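Local coordinates for protein type III restriction-modification enzyme EcoP15I Mod subunit (Escherichia coli, PDB 4ZCF) that methylates the N6 position of one adenine in the DNA sequence 5'-CAGCAG-3', using S-adenosyl-L-methionine, and joins the Res subunit for DNA restriction, at residues Lys118-Pro124 against Gly193-Ser198; Asp439-Gly443 against Ile465-Leu469; Trp549-Asp553 against Leu640-Asn644. One frame throughout, in Å; residues are numbered along the deposited sequence.

Contact 1 (Lys118-Pro124 against Gly193-Ser198)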
ATOM      1  N   LYS A 118     -12.834  -3.006   5.711  1.00 33.10           N
ATOM      2  CA  LYS A 118     -12.746  -1.835   4.814  1.00 31.96           C
ATOM      3  C   LYS A 118     -11.684  -0.861   5.304  1.00 36.82           C
ATOM      4  O   LYS A 118     -11.074  -0.158   4.497  1.00 36.90           O
ATOM      5  CB  LYS A 118     -14.092  -1.097   4.718  1.00 32.55           C
ATOM      6  CG  LYS A 118     -14.320  -0.399   3.373  1.00 31.76           C
ATOM      7  CD  LYS A 118     -15.641   0.363   3.368  1.00 47.37           C
ATOM      8  CE  LYS A 118     -16.059   0.948   2.023  1.00 57.74           C
ATOM      9  NZ  LYS A 118     -14.997   1.771   1.375  1.00 51.71           N
ATOM     10  N   MET A 119     -11.500  -0.769   6.638  1.00 32.25           N
ATOM     11  CA  MET A 119     -10.541   0.162   7.218  1.00 30.26           C
ATOM     12  C   MET A 119      -9.936  -0.375   8.479  1.00 32.97           C
ATOM     13  O   MET A 119     -10.631  -0.959   9.304  1.00 33.65           O
ATOM     14  CB  MET A 119     -11.223   1.513   7.516  1.00 32.45           C
ATOM     15  CG  MET A 119     -10.256   2.649   7.791  1.00 37.02           C
ATOM     16  SD  MET A 119     -11.075   4.059   8.594  1.00 42.05           S
ATOM     17  CE  MET A 119      -9.839   4.580   9.665  1.00 36.74           C
ATOM     18  N   ILE A 120      -8.649  -0.101   8.657  1.00 27.75           N
ATOM     19  CA  ILE A 120      -7.896  -0.384   9.858  1.00 26.33           C
ATOM     20  C   ILE A 120      -7.336   0.922  10.349  1.00 34.30           C
ATOM     21  O   ILE A 120      -6.688   1.636   9.584  1.00 34.30           O
ATOM     22  CB  ILE A 120      -6.761  -1.424   9.640  1.00 27.81           C
ATOM     23  CG1 ILE A 120      -7.334  -2.810   9.161  1.00 27.07           C
ATOM     24  CG2 ILE A 120      -5.856  -1.550  10.894  1.00 24.04           C
ATOM     25  CD1 ILE A 120      -6.267  -3.900   8.888  1.00 17.43           C
ATOM     26  N   TYR A 121      -7.613   1.264  11.619  1.00 33.30           N
ATOM     27  CA  TYR A 121      -6.992   2.395  12.292  1.00 32.47           C
ATOM     28  C   TYR A 121      -6.265   1.818  13.479  1.00 34.19           C
ATOM     29  O   TYR A 121      -6.865   1.086  14.241  1.00 34.73           O
ATOM     30  CB  TYR A 121      -7.979   3.491  12.765  1.00 34.39           C
ATOM     31  CG  TYR A 121      -7.238   4.541  13.579  1.00 35.52           C
ATOM     32  CD1 TYR A 121      -6.304   5.388  12.974  1.00 36.68           C
ATOM     33  CD2 TYR A 121      -7.311   4.550  14.969  1.00 35.90           C
ATOM     34  CE1 TYR A 121      -5.530   6.267  13.723  1.00 33.41           C
ATOM     35  CE2 TYR A 121      -6.503   5.393  15.729  1.00 37.18           C
ATOM     36  CZ  TYR A 121      -5.639   6.272  15.097  1.00 38.78           C
ATOM     37  OH  TYR A 121      -4.860   7.121  15.831  1.00 37.09           O
ATOM     38  N   ILE A 122      -4.999   2.138  13.654  1.00 31.04           N
ATOM     39  CA  ILE A 122      -4.232   1.674  14.817  1.00 30.74           C
ATOM     40  C   ILE A 122      -3.382   2.778  15.427  1.00 32.57           C
ATOM     41  O   ILE A 122      -2.838   3.602  14.705  1.00 29.85           O
ATOM     42  CB  ILE A 122      -3.419   0.338  14.645  1.00 32.78           C
ATOM     43  CG1 ILE A 122      -2.565   0.295  13.378  1.00 31.44           C
ATOM     44  CG2 ILE A 122      -4.290  -0.890  14.829  1.00 33.01           C
ATOM     45  CD1 ILE A 122      -1.276  -0.600  13.546  1.00 31.78           C
ATOM     46  N   ASP A 123      -3.294   2.800  16.766  1.00 31.35           N
ATOM     47  CA  ASP A 123      -2.429   3.726  17.489  1.00 32.12           C
ATOM     48  C   ASP A 123      -1.409   2.840  18.225  1.00 38.89           C
ATOM     49  O   ASP A 123      -1.640   2.417  19.357  1.00 39.98           O
ATOM     50  CB  ASP A 123      -3.231   4.645  18.409  1.00 33.67           C
ATOM     51  CG  ASP A 123      -2.443   5.568  19.315  1.00 45.70           C
ATOM     52  OD1 ASP A 123      -1.328   5.974  18.928  1.00 48.72           O
ATOM     53  OD2 ASP A 123      -2.989   5.965  20.374  1.00 48.69           O
ATOM     54  N   PRO A 124      -0.318   2.441  17.545  1.00 35.55           N
ATOM     55  CA  PRO A 124       0.642   1.546  18.191  1.00 35.39           C
ATOM     56  C   PRO A 124       1.509   2.304  19.188  1.00 38.33           C
ATOM     57  O   PRO A 124       1.457   3.531  19.212  1.00 38.47           O
ATOM     58  CB  PRO A 124       1.456   1.015  17.009  1.00 36.95           C
ATOM     59  CG  PRO A 124       1.481   2.138  16.049  1.00 41.61           C
ATOM     60  CD  PRO A 124       0.117   2.790  16.177  1.00 37.76           C
ATOM     61  N   GLY A 193      -9.745  -1.664   0.450  1.00 33.21           N
ATOM     62  CA  GLY A 193      -9.541  -1.311   1.849  1.00 31.49           C
ATOM     63  C   GLY A 193      -8.273  -0.540   2.106  1.00 35.33           C
ATOM     64  O   GLY A 193      -7.404  -0.454   1.229  1.00 34.78           O
ATOM     65  N   THR A 194      -8.197   0.086   3.311  1.00 33.41           N
ATOM     66  CA  THR A 194      -7.109   0.968   3.761  1.00 32.96           C
ATOM     67  C   THR A 194      -6.711   0.783   5.217  1.00 36.84           C
ATOM     68  O   THR A 194      -7.540   0.453   6.052  1.00 38.26           O
ATOM     69  CB  THR A 194      -7.474   2.465   3.553  1.00 38.89           C
ATOM     70  OG1 THR A 194      -8.782   2.728   4.055  1.00 42.35           O
ATOM     71  CG2 THR A 194      -7.368   2.918   2.109  1.00 30.87           C
ATOM     72  N   ILE A 195      -5.441   1.021   5.513  1.00 32.68           N
ATOM     73  CA  ILE A 195      -4.874   1.041   6.853  1.00 32.18           C
ATOM     74  C   ILE A 195      -4.425   2.482   7.139  1.00 33.87           C
ATOM     75  O   ILE A 195      -3.914   3.136   6.247  1.00 34.41           O
ATOM     76  CB  ILE A 195      -3.751  -0.027   7.107  1.00 35.35           C
ATOM     77  CG1 ILE A 195      -3.241   0.026   8.576  1.00 35.74           C
ATOM     78  CG2 ILE A 195      -2.599   0.072   6.089  1.00 35.66           C
ATOM     79  CD1 ILE A 195      -2.535  -1.200   9.097  1.00 46.02           C
ATOM     80  N   PHE A 196      -4.655   2.970   8.366  1.00 29.71           N
ATOM     81  CA  PHE A 196      -4.263   4.279   8.926  1.00 27.44           C
ATOM     82  C   PHE A 196      -3.420   3.968  10.193  1.00 32.83           C
ATOM     83  O   PHE A 196      -3.846   3.160  11.021  1.00 32.89           O
ATOM     84  CB  PHE A 196      -5.535   5.070   9.293  1.00 27.68           C
ATOM     85  CG  PHE A 196      -6.328   5.661   8.146  1.00 26.94           C
ATOM     86  CD1 PHE A 196      -7.105   4.857   7.330  1.00 28.02           C
ATOM     87  CD2 PHE A 196      -6.306   7.028   7.894  1.00 29.48           C
ATOM     88  CE1 PHE A 196      -7.834   5.404   6.259  1.00 28.82           C
ATOM     89  CE2 PHE A 196      -7.056   7.578   6.842  1.00 31.89           C
ATOM     90  CZ  PHE A 196      -7.832   6.762   6.044  1.00 28.74           C
ATOM     91  N   ILE A 197      -2.183   4.513  10.293  1.00 30.57           N
ATOM     92  CA  ILE A 197      -1.257   4.270  11.416  1.00 28.52           C
ATOM     93  C   ILE A 197      -0.734   5.554  12.006  1.00 33.65           C
ATOM     94  O   ILE A 197       0.022   6.267  11.340  1.00 34.06           O
ATOM     95  CB  ILE A 197      -0.076   3.306  11.094  1.00 30.97           C
ATOM     96  CG1 ILE A 197      -0.502   2.104  10.217  1.00 30.68           C
ATOM     97  CG2 ILE A 197       0.637   2.847  12.402  1.00 30.12           C
ATOM     98  CD1 ILE A 197       0.636   1.246   9.679  1.00 31.55           C
ATOM     99  N   SER A 198      -1.102   5.832  13.275  1.00 31.44           N
ATOM    100  CA  SER A 198      -0.635   6.993  14.034  1.00 31.77           C
ATOM    101  C   SER A 198       0.768   6.731  14.526  1.00 36.64           C
ATOM    102  O   SER A 198       1.043   5.652  15.042  1.00 35.46           O
ATOM    103  CB  SER A 198      -1.516   7.240  15.258  1.00 35.70           C
ATOM    104  OG  SER A 198      -2.732   7.875  14.911  1.00 40.69           O
TER
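G193 and T194 begin strand 193-198 alongside K118 and M119, and the two strands run on as parallel neighbours in the Rossmann-like sheet of the methyltransferase domain. Their short axes are 4.6 Å apart and diverge by only 7°. They form a beta-alpha-beta crossover: helix 171-188 leads back to the second strand and covers the face carrying I120, I122, I195 and I197. T194 ties on through its own N and O, its N donating to K118 O and its O accepting from I120 N (2.9 Å). I195 CD1 then lies 3.8 Å from I120 CG2, with I195 CG1 against the same methyl, in an apolar contact on the helix-covered face.

F196 repeats the backbone pattern, its N reaching I120 O at 2.7 Å and its O receiving I122 N. On the other face its side chain turns beside its own backbone N (chi1 -74°), which carries the ring past the bent end of M119. M119 CE comes within 3.6 Å of F196 CD1, and the sulfur approaches the ring obliquely in a Met-aromatic contact. F196 CB in turn meets the edge of the Y121 ring, in its plane. Helix 420-430 packs on this side, touching both M119 and F196.

I197 lies side by side with I122 and offers CG2 to P124 CG. S198 closes the ladder with a nearly straight bond from its N to I122 O (170°). Its OG is modelled as hydrogen-bonded to Y121 OH, but the separation is too short to be trusted. Here strand 117-122 gives way to D123 and P124, the start of the DPPY signature of N6-adenine methyltransferases, predicted to bind S-adenosylmethionine. D123 directs OD2 to K418 in a salt bridge, while its OD1 lies 3.9 Å from S198 CB.

Contact 2 (Asp439-Gly443 against Ile465-Leu469)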
ATOM      1  N   ASP A 439      -9.519  -2.008  14.953  1.00 34.31           N
ATOM      2  CA  ASP A 439      -8.444  -1.422  15.771  1.00 34.36           C
ATOM      3  C   ASP A 439      -7.889  -2.536  16.629  1.00 38.26           C
ATOM      4  O   ASP A 439      -8.599  -3.035  17.478  1.00 39.52           O
ATOM      5  CB  ASP A 439      -8.931  -0.238  16.650  1.00 35.25           C
ATOM      6  CG  ASP A 439      -7.831   0.636  17.238  1.00 41.30           C
ATOM      7  OD1 ASP A 439      -6.722   0.110  17.526  1.00 44.48           O
ATOM      8  OD2 ASP A 439      -8.050   1.839  17.364  1.00 42.77           O
ATOM      9  N   PHE A 440      -6.662  -2.973  16.377  1.00 34.85           N
ATOM     10  CA  PHE A 440      -6.069  -4.068  17.155  1.00 34.11           C
ATOM     11  C   PHE A 440      -5.140  -3.627  18.292  1.00 38.62           C
ATOM     12  O   PHE A 440      -4.529  -4.463  18.934  1.00 39.29           O
ATOM     13  CB  PHE A 440      -5.527  -5.202  16.263  1.00 35.48           C
ATOM     14  CG  PHE A 440      -4.524  -4.811  15.195  1.00 34.69           C
ATOM     15  CD1 PHE A 440      -3.154  -4.814  15.466  1.00 36.72           C
ATOM     16  CD2 PHE A 440      -4.943  -4.494  13.913  1.00 32.43           C
ATOM     17  CE1 PHE A 440      -2.226  -4.454  14.480  1.00 36.46           C
ATOM     18  CE2 PHE A 440      -4.017  -4.150  12.924  1.00 35.00           C
ATOM     19  CZ  PHE A 440      -2.665  -4.120  13.214  1.00 33.61           C
ATOM     20  N   PHE A 441      -5.098  -2.305  18.574  1.00 36.03           N
ATOM     21  CA  PHE A 441      -4.409  -1.640  19.695  1.00 35.58           C
ATOM     22  C   PHE A 441      -5.490  -0.736  20.291  1.00 39.79           C
ATOM     23  O   PHE A 441      -5.284   0.476  20.351  1.00 41.22           O
ATOM     24  CB  PHE A 441      -3.200  -0.781  19.227  1.00 36.97           C
ATOM     25  CG  PHE A 441      -1.963  -1.560  18.834  1.00 39.00           C
ATOM     26  CD1 PHE A 441      -1.109  -2.082  19.806  1.00 42.02           C
ATOM     27  CD2 PHE A 441      -1.662  -1.796  17.495  1.00 39.79           C
ATOM     28  CE1 PHE A 441       0.030  -2.801  19.439  1.00 42.79           C
ATOM     29  CE2 PHE A 441      -0.528  -2.525  17.137  1.00 41.88           C
ATOM     30  CZ  PHE A 441       0.313  -3.021  18.108  1.00 40.05           C
ATOM     31  N   ALA A 442      -6.671  -1.313  20.679  1.00 33.64           N
ATOM     32  CA  ALA A 442      -7.839  -0.578  21.190  1.00 33.82           C
ATOM     33  C   ALA A 442      -7.537   0.676  22.023  1.00 43.27           C
ATOM     34  O   ALA A 442      -8.168   1.729  21.819  1.00 43.05           O
ATOM     35  CB  ALA A 442      -8.772  -1.508  21.955  1.00 34.26           C
ATOM     36  N   GLY A 443      -6.566   0.535  22.931  1.00 42.42           N
ATOM     37  CA  GLY A 443      -6.140   1.562  23.863  1.00 43.12           C
ATOM     38  C   GLY A 443      -7.202   1.767  24.918  1.00 48.25           C
ATOM     39  O   GLY A 443      -7.387   0.915  25.779  1.00 48.83           O
ATOM     40  N   ILE A 465     -14.547  -3.778  15.263  1.00 35.17           N
ATOM     41  CA  ILE A 465     -13.861  -4.923  15.835  1.00 33.52           C
ATOM     42  C   ILE A 465     -12.639  -4.284  16.465  1.00 36.07           C
ATOM     43  O   ILE A 465     -11.915  -3.589  15.759  1.00 35.88           O
ATOM     44  CB  ILE A 465     -13.478  -6.050  14.823  1.00 36.02           C
ATOM     45  CG1 ILE A 465     -14.667  -6.562  14.018  1.00 35.07           C
ATOM     46  CG2 ILE A 465     -12.754  -7.200  15.523  1.00 36.51           C
ATOM     47  CD1 ILE A 465     -14.269  -7.365  12.749  1.00 40.99           C
ATOM     48  N   THR A 466     -12.475  -4.409  17.799  1.00 32.64           N
ATOM     49  CA  THR A 466     -11.306  -3.898  18.532  1.00 32.70           C
ATOM     50  C   THR A 466     -10.683  -4.967  19.418  1.00 35.05           C
ATOM     51  O   THR A 466     -11.392  -5.743  20.049  1.00 32.85           O
ATOM     52  CB  THR A 466     -11.495  -2.525  19.257  1.00 47.98           C
ATOM     53  OG1 THR A 466     -12.346  -2.663  20.405  1.00 47.45           O
ATOM     54  CG2 THR A 466     -11.979  -1.399  18.320  1.00 50.25           C
ATOM     55  N   VAL A 467      -9.349  -4.992  19.453  1.00 32.46           N
ATOM     56  CA  VAL A 467      -8.564  -5.949  20.218  1.00 32.97           C
ATOM     57  C   VAL A 467      -7.749  -5.251  21.310  1.00 40.96           C
ATOM     58  O   VAL A 467      -7.165  -4.203  21.073  1.00 40.05           O
ATOM     59  CB  VAL A 467      -7.698  -6.866  19.308  1.00 34.26           C
ATOM     60  CG1 VAL A 467      -7.205  -8.090  20.089  1.00 33.10           C
ATOM     61  CG2 VAL A 467      -8.483  -7.305  18.065  1.00 33.09           C
ATOM     62  N   GLN A 468      -7.727  -5.843  22.500  1.00 41.96           N
ATOM     63  CA  GLN A 468      -7.025  -5.315  23.649  1.00 44.04           C
ATOM     64  C   GLN A 468      -6.445  -6.440  24.513  1.00 53.14           C
ATOM     65  O   GLN A 468      -7.163  -7.342  24.930  1.00 52.11           O
ATOM     66  CB  GLN A 468      -7.972  -4.386  24.458  1.00 45.34           C
ATOM     67  CG  GLN A 468      -7.333  -3.653  25.653  1.00 42.97           C
ATOM     68  CD  GLN A 468      -6.022  -2.993  25.329  1.00 58.23           C
ATOM     69  OE1 GLN A 468      -5.936  -2.022  24.546  1.00 47.83           O
ATOM     70  NE2 GLN A 468      -4.968  -3.515  25.939  1.00 57.72           N
ATOM     71  N   LEU A 469      -5.134  -6.376  24.771  1.00 54.90           N
ATOM     72  CA  LEU A 469      -4.407  -7.326  25.615  1.00 55.73           C
ATOM     73  C   LEU A 469      -4.791  -7.130  27.063  1.00 64.37           C
ATOM     74  O   LEU A 469      -4.900  -5.994  27.528  1.00 64.36           O
ATOM     75  CB  LEU A 469      -2.882  -7.142  25.448  1.00 54.97           C
ATOM     76  CG  LEU A 469      -1.967  -8.139  26.177  1.00 58.82           C
ATOM     77  CD1 LEU A 469      -2.168  -9.573  25.677  1.00 58.33           C
ATOM     78  CD2 LEU A 469      -0.507  -7.728  26.068  1.00 60.08           C
TER
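Q468 and A442 meet where the loop 439-443 bends over the end of strand 465-468. From its backbone the glutamine side chain first sets CB against A442 CB, 3.9 Å away. A bend about the CB-CG bond (chi2 47°) brings CD and the amide back toward G443. OE1 then accepts a weak bond from G443 N at 3.1 Å, whereas NE2 turns to its own neighbour, meeting L469 O on a lone pair at 2.9 Å. The two bonds together favour this orientation of the amide, the one from NE2 being the firmer.

The backbone prepares this meeting. D439 pairs in parallel with T466: D439 N donates to I465 O, and D439 O receives V467 N at 2.9 Å. After that the chain leaves the sheet in an Asx turn, in which D439 OD1 takes F441 N on the anti side of the carboxylate. The turn sends A442 back toward the strand, and its N bonds to V467 O at 3.0 Å. CG2 of T466 rests 3.7 Å from D439 CB, and V467 CG2 faces F440 CB. The sequence DFFAG opens the glycine-rich motif I, which in relatives of this family lines the S-adenosylmethionine pocket, and G443 adopts the positive phi that favours glycine.

Around the pair, D439 OD2 is held by T447 of helix 446-455, and F440 leans on I120 and I122 of strand 117-122. T466 and Q468 hydrogen-bond through their backbones to strand 96-99 and G100, on the side of strand 461-468 away from D439; helix 102-113 packs on V467, and helix 487-500 covers A442 and Q468.

Contact 3 (Trp549-Asp553 against Leu640-Asn644); sequences WCLYD and LVVRN
R643 joins strand 640-643 to helix 549-552 by pairing with D553 and lying along the face of the W549 indole, the two side chains running in opposite directions. Among the charged contacts, it grips the carboxylate end-on but twisted. NH1 reaches D553 OD2 at 2.7 Å, nearly straight (176°), from above the carboxylate plane although OD2 lies in the guanidinium plane; NH2 meets OD1 on its syn side at the same length. Y579 OH also bonds OD2, K607 forms a salt bridge with OD1, and D138 of the Res chain makes a long, weak ion pair with R643.

Among the aromatic contacts, R643 CD sits 3.4 Å from the five-membered ring centroid of W549 as a CH-pi contact, and R643 CZ lies 4.8 Å from the same centroid, over the face, in a cation-pi interaction. A bend at chi3 (-64°) turns the guanidinium plane 79° from the indole, with Y552 CD2 over one guanidinium face. A leucine here would probably leave D553 without this partner and uncover part of the indole.

Strand 639-643 is outermost of its sheet within this chain, with 607-611 next and 577-580 beyond; W549 touches both, and L551 meets helix 102-113.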
ATOM      1  N   TRP A 549     -14.699 -23.608  16.406  1.00 42.37           N
ATOM      2  CA  TRP A 549     -15.027 -24.361  15.207  1.00 42.73           C
ATOM      3  C   TRP A 549     -15.798 -23.537  14.211  1.00 47.36           C
ATOM      4  O   TRP A 549     -15.487 -23.610  13.037  1.00 47.35           O
ATOM      5  CB  TRP A 549     -15.803 -25.644  15.547  1.00 41.98           C
ATOM      6  CG  TRP A 549     -14.985 -26.752  16.144  1.00 43.20           C
ATOM      7  CD1 TRP A 549     -13.717 -26.674  16.649  1.00 46.00           C
ATOM      8  CD2 TRP A 549     -15.417 -28.098  16.349  1.00 43.59           C
ATOM      9  NE1 TRP A 549     -13.331 -27.894  17.150  1.00 45.87           N
ATOM     10  CE2 TRP A 549     -14.369 -28.781  17.009  1.00 48.24           C
ATOM     11  CE3 TRP A 549     -16.591 -28.808  16.021  1.00 45.28           C
ATOM     12  CZ2 TRP A 549     -14.456 -30.145  17.339  1.00 48.25           C
ATOM     13  CZ3 TRP A 549     -16.683 -30.148  16.364  1.00 46.89           C
ATOM     14  CH2 TRP A 549     -15.620 -30.809  16.996  1.00 47.74           C
ATOM     15  N   CYS A 550     -16.797 -22.751  14.661  1.00 44.82           N
ATOM     16  CA  CYS A 550     -17.592 -21.889  13.779  1.00 43.98           C
ATOM     17  C   CYS A 550     -16.726 -20.812  13.088  1.00 44.39           C
ATOM     18  O   CYS A 550     -16.980 -20.486  11.935  1.00 44.59           O
ATOM     19  CB  CYS A 550     -18.752 -21.260  14.546  1.00 44.49           C
ATOM     20  SG  CYS A 550     -20.186 -22.347  14.763  1.00 48.41           S
ATOM     21  N   LEU A 551     -15.721 -20.265  13.798  1.00 38.27           N
ATOM     22  CA  LEU A 551     -14.819 -19.215  13.306  1.00 37.93           C
ATOM     23  C   LEU A 551     -13.823 -19.825  12.327  1.00 43.21           C
ATOM     24  O   LEU A 551     -13.734 -19.374  11.177  1.00 41.85           O
ATOM     25  CB  LEU A 551     -14.098 -18.506  14.487  1.00 37.20           C
ATOM     26  CG  LEU A 551     -13.215 -17.266  14.176  1.00 39.38           C
ATOM     27  CD1 LEU A 551     -13.977 -16.169  13.449  1.00 37.82           C
ATOM     28  CD2 LEU A 551     -12.487 -16.780  15.422  1.00 37.23           C
ATOM     29  N   TYR A 552     -13.147 -20.907  12.771  1.00 40.79           N
ATOM     30  CA  TYR A 552     -12.214 -21.700  11.976  1.00 41.12           C
ATOM     31  C   TYR A 552     -12.862 -22.113  10.643  1.00 44.11           C
ATOM     32  O   TYR A 552     -12.216 -22.040   9.609  1.00 44.13           O
ATOM     33  CB  TYR A 552     -11.738 -22.942  12.774  1.00 43.12           C
ATOM     34  CG  TYR A 552     -10.867 -23.869  11.951  1.00 46.64           C
ATOM     35  CD1 TYR A 552      -9.502 -23.635  11.816  1.00 49.10           C
ATOM     36  CD2 TYR A 552     -11.424 -24.923  11.228  1.00 47.11           C
ATOM     37  CE1 TYR A 552      -8.708 -24.436  10.996  1.00 49.81           C
ATOM     38  CE2 TYR A 552     -10.645 -25.716  10.393  1.00 47.73           C
ATOM     39  CZ  TYR A 552      -9.281 -25.488  10.304  1.00 55.44           C
ATOM     40  OH  TYR A 552      -8.492 -26.290   9.518  1.00 60.19           O
ATOM     41  N   ASP A 553     -14.146 -22.513  10.677  1.00 40.13           N
ATOM     42  CA  ASP A 553     -14.936 -22.933   9.520  1.00 39.30           C
ATOM     43  C   ASP A 553     -15.300 -21.800   8.566  1.00 41.18           C
ATOM     44  O   ASP A 553     -15.892 -22.068   7.524  1.00 39.15           O
ATOM     45  CB  ASP A 553     -16.180 -23.760   9.945  1.00 41.30           C
ATOM     46  CG  ASP A 553     -15.886 -25.219  10.296  1.00 52.49           C
ATOM     47  OD1 ASP A 553     -15.145 -25.876   9.536  1.00 55.39           O
ATOM     48  OD2 ASP A 553     -16.457 -25.718  11.283  1.00 53.43           O
ATOM     49  N   LEU A 640     -19.620 -34.709   5.215  1.00 60.23           N
ATOM     50  CA  LEU A 640     -19.465 -35.130   6.608  1.00 58.19           C
ATOM     51  C   LEU A 640     -18.020 -35.031   7.091  1.00 57.99           C
ATOM     52  O   LEU A 640     -17.172 -35.832   6.700  1.00 58.73           O
ATOM     53  CB  LEU A 640     -20.081 -36.536   6.828  1.00 58.03           C
ATOM     54  CG  LEU A 640     -20.090 -37.075   8.254  1.00 62.25           C
ATOM     55  CD1 LEU A 640     -21.169 -36.419   9.097  1.00 61.95           C
ATOM     56  CD2 LEU A 640     -20.238 -38.572   8.264  1.00 64.06           C
ATOM     57  N   VAL A 641     -17.758 -34.058   7.973  1.00 50.80           N
ATOM     58  CA  VAL A 641     -16.430 -33.755   8.511  1.00 48.48           C
ATOM     59  C   VAL A 641     -16.251 -34.276   9.946  1.00 51.33           C
ATOM     60  O   VAL A 641     -17.203 -34.220  10.730  1.00 52.15           O
ATOM     61  CB  VAL A 641     -16.194 -32.212   8.402  1.00 50.95           C
ATOM     62  CG1 VAL A 641     -14.812 -31.795   8.908  1.00 50.35           C
ATOM     63  CG2 VAL A 641     -16.407 -31.721   6.974  1.00 50.28           C
ATOM     64  N   VAL A 642     -15.028 -34.769  10.279  1.00 46.19           N
ATOM     65  CA  VAL A 642     -14.585 -35.216  11.610  1.00 45.93           C
ATOM     66  C   VAL A 642     -13.623 -34.168  12.205  1.00 50.22           C
ATOM     67  O   VAL A 642     -12.647 -33.766  11.547  1.00 48.50           O
ATOM     68  CB  VAL A 642     -13.850 -36.588  11.660  1.00 50.77           C
ATOM     69  CG1 VAL A 642     -14.186 -37.339  12.950  1.00 50.79           C
ATOM     70  CG2 VAL A 642     -14.105 -37.448  10.433  1.00 51.23           C
ATOM     71  N   ARG A 643     -13.828 -33.825  13.487  1.00 47.75           N
ATOM     72  CA  ARG A 643     -12.942 -32.894  14.176  1.00 48.32           C
ATOM     73  C   ARG A 643     -12.640 -33.368  15.600  1.00 54.38           C
ATOM     74  O   ARG A 643     -13.566 -33.668  16.354  1.00 54.69           O
ATOM     75  CB  ARG A 643     -13.508 -31.459  14.147  1.00 46.76           C
ATOM     76  CG  ARG A 643     -12.438 -30.394  14.358  1.00 46.00           C
ATOM     77  CD  ARG A 643     -12.890 -29.025  13.912  1.00 42.41           C
ATOM     78  NE  ARG A 643     -13.146 -28.994  12.482  1.00 38.16           N
ATOM     79  CZ  ARG A 643     -14.011 -28.183  11.891  1.00 53.64           C
ATOM     80  NH1 ARG A 643     -14.740 -27.340  12.611  1.00 44.84           N
ATOM     81  NH2 ARG A 643     -14.174 -28.226  10.578  1.00 42.95           N
ATOM     82  N   ASN A 644     -11.335 -33.421  15.961  1.00 51.93           N
ATOM     83  CA  ASN A 644     -10.796 -33.870  17.256  1.00 78.15           C
ATOM     84  C   ASN A 644     -11.285 -35.267  17.675  1.00 98.69           C
ATOM     85  O   ASN A 644     -11.578 -36.111  16.828  1.00 57.62           O
ATOM     86  CB  ASN A 644     -11.046 -32.845  18.369  1.00 79.10           C
ATOM     87  CG  ASN A 644     -10.048 -31.720  18.439  1.00108.84           C
ATOM     88  OD1 ASN A 644     -10.335 -30.573  18.068  1.00101.63           O
ATOM     89  ND2 ASN A 644      -8.875 -32.007  18.987  1.00106.08           N
TER

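Overall arrangement
Contacts 1 and 2 belong to one sheet and adjoin: their centres are 12 Å apart, and Y121 O lies 3.2 Å from D439 CG. Strand 434-439 lies between strands 117-122 and 461-468, so the two contacts bring the DPPY start and the glycine-rich loop together at the same end of the sheet, consistent with a shared S-adenosylmethionine pocket. Contact 3 stands apart in the C-terminal domain, its centre 31 Å and 27 Å from the centres of contacts 1 and 2, with helix 102-113 touching both contacts 2 and 3. The nearest atoms of contacts 1, 2 and 3 are about 12, 25 and 35 Å from the bound nucleic acid.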